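Local coordinates for dihydrodipicolinate reductase N-terminus domain-containing protein (Mycobacterium smegmatis, PDB 6IAQ) that is a native amine dehydrogenase that binds NADP and probably catalyses the reductive amination of ketones to amines, at residues P315-A320 and D328-L333. Numbering follows the deposited sequence.
Sequences PDVIAA and DRLPRL
D316 reaches from the helix 314-319 toward the loop 328-333 and meets L330, P331 and L333 in turn. Its CB lies 4.4 Å from CD2 of L330, a loose approach. A chi1 of -61° swings CG away from the carbonyl carbon, and the carboxylate comes up to the proline ring, where OD1 is 4.1 Å from CG of P331; carboxylate and ring run past one another, pointing contrary ways. OD1 also accepts a hydrogen bond from a water 2.8 Å away, and that same water donates to the backbone O of R332 at 2.7 Å. OD2 comes within 4.4 Å of CD1 of L333. Salt bridges from R313 to OD2 and from R336 to OD1 hold the carboxylate at both oxygens, and R313 also donates to the backbone O of P331; no direct hydrogen bond crosses between the two segments, but both this water and R313 link them. All this lies at one edge of the Rossmann-type nucleotide-binding domain, where the helix precedes the short outermost strand 323-324 of the parallel sheet and the loop follows it. L330 packs against the helix end with its two methyls: CD2 rests on CB of A320 at 3.9 Å, while CD1 faces CG2 of V317 at 4.4 Å. T136 of strand 134-137 touches both V317 and L330 from the sheet.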
loop_
_atom_site.group_PDB
_atom_site.type_symbol
_atom_site.label_atom_id
_atom_site.label_comp_id
_atom_site.label_asym_id
_atom_site.label_seq_id
_atom_site.Cartn_x
_atom_site.Cartn_y
_atom_site.Cartn_z
ATOM N N PRO A 315 -1.644 -9.965 16.021
ATOM C CA PRO A 315 -0.813 -11.143 15.732
ATOM C C PRO A 315 0.621 -10.769 15.332
ATOM O O PRO A 315 1.539 -11.502 15.695
ATOM C CB PRO A 315 -1.519 -11.872 14.585
ATOM C CG PRO A 315 -2.955 -11.381 14.664
ATOM C CD PRO A 315 -2.887 -9.978 15.249
ATOM N N ASP A 316 0.784 -9.658 14.601
ATOM C CA ASP A 316 2.102 -9.172 14.137
ATOM C C ASP A 316 2.927 -8.810 15.349
ATOM O O ASP A 316 4.098 -9.173 15.366
ATOM C CB ASP A 316 1.988 -7.987 13.177
ATOM C CG ASP A 316 1.233 -8.289 11.893
ATOM O OD1 ASP A 316 1.096 -9.508 11.568
ATOM O OD2 ASP A 316 0.773 -7.315 11.248
ATOM N N VAL A 317 2.324 -8.124 16.334
ATOM C CA VAL A 317 3.072 -7.554 17.485
ATOM C C VAL A 317 3.449 -8.722 18.408
ATOM O O VAL A 317 4.590 -8.753 18.868
ATOM C CB VAL A 317 2.260 -6.435 18.174
ATOM C CG1 VAL A 317 2.816 -6.063 19.533
ATOM C CG2 VAL A 317 2.197 -5.191 17.282
ATOM N N ILE A 318 2.566 -9.705 18.591
ATOM C CA ILE A 318 2.913 -10.913 19.397
ATOM C C ILE A 318 4.088 -11.639 18.739
ATOM O O ILE A 318 5.072 -11.921 19.447
ATOM C CB ILE A 318 1.698 -11.821 19.628
ATOM C CG1 ILE A 318 0.666 -11.113 20.522
ATOM C CG2 ILE A 318 2.163 -13.152 20.224
ATOM C CD1 ILE A 318 -0.690 -11.756 20.513
ATOM N N ALA A 319 4.025 -11.869 17.426
ATOM C CA ALA A 319 5.046 -12.624 16.653
ATOM C C ALA A 319 6.348 -11.824 16.464
ATOM O O ALA A 319 7.352 -12.444 16.102
ATOM C CB ALA A 319 4.459 -13.019 15.318
ATOM N N ALA A 320 6.374 -10.509 16.687
ATOM C CA ALA A 320 7.531 -9.637 16.333
ATOM C C ALA A 320 8.650 -9.801 17.351
ATOM O O ALA A 320 8.407 -10.240 18.462
ATOM C CB ALA A 320 7.114 -8.192 16.274
ATOM N N ASP A 328 6.408 0.338 10.052
ATOM C CA ASP A 328 7.198 0.283 8.794
ATOM C C ASP A 328 8.047 -0.996 8.744
ATOM O O ASP A 328 8.375 -1.410 7.630
ATOM C CB ASP A 328 8.099 1.510 8.661
ATOM C CG ASP A 328 9.067 1.663 9.827
ATOM O OD1 ASP A 328 8.608 1.903 10.946
ATOM O OD2 ASP A 328 10.261 1.541 9.594
ATOM N N ARG A 329 8.374 -1.604 9.888
ATOM C CA ARG A 329 9.272 -2.783 9.992
ATOM C C ARG A 329 8.454 -4.071 10.125
ATOM O O ARG A 329 9.052 -5.163 10.044
ATOM C CB ARG A 329 10.217 -2.641 11.195
ATOM C CG ARG A 329 11.192 -1.480 11.082
ATOM C CD ARG A 329 12.338 -1.577 12.086
ATOM N N LEU A 330 7.136 -3.984 10.315
ATOM C CA LEU A 330 6.292 -5.196 10.488
ATOM C C LEU A 330 5.944 -5.751 9.113
ATOM O O LEU A 330 6.028 -5.028 8.126
ATOM C CB LEU A 330 5.037 -4.819 11.275
ATOM C CG LEU A 330 5.269 -4.506 12.751
ATOM C CD1 LEU A 330 3.985 -4.017 13.389
ATOM C CD2 LEU A 330 5.800 -5.719 13.507
ATOM N N PRO A 331 5.564 -7.039 8.997
ATOM C CA PRO A 331 5.086 -7.568 7.721
ATOM C C PRO A 331 3.846 -6.781 7.266
ATOM O O PRO A 331 3.250 -6.043 8.078
ATOM C CB PRO A 331 4.749 -9.038 8.013
ATOM C CG PRO A 331 4.594 -9.095 9.515
ATOM C CD PRO A 331 5.544 -8.050 10.063
ATOM N N ARG A 332 3.489 -6.933 5.994
ATOM C CA ARG A 332 2.344 -6.207 5.415
ATOM C C ARG A 332 1.099 -6.477 6.263
ATOM O O ARG A 332 0.795 -7.628 6.591
ATOM C CB ARG A 332 2.076 -6.559 3.949
ATOM C CG ARG A 332 1.241 -5.474 3.268
ATOM C CD ARG A 332 0.471 -5.858 2.009
ATOM N NE ARG A 332 -0.601 -6.795 2.312
ATOM C CZ ARG A 332 -0.736 -8.018 1.804
ATOM N NH1 ARG A 332 -1.721 -8.801 2.212
ATOM N NH2 ARG A 332 0.149 -8.497 0.950
ATOM N N LEU A 333 0.362 -5.423 6.581
ATOM C CA LEU A 333 -0.943 -5.552 7.247
ATOM C C LEU A 333 -1.864 -6.368 6.334
ATOM O O LEU A 333 -1.856 -6.160 5.097
ATOM C CB LEU A 333 -1.474 -4.140 7.489
ATOM C CG LEU A 333 -2.698 -4.063 8.375
ATOM C CD1 LEU A 333 -2.400 -4.594 9.779
ATOM C CD2 LEU A 333 -3.167 -2.612 8.439
HETATM O O HOH W 1 0.533 -9.043 8.897
#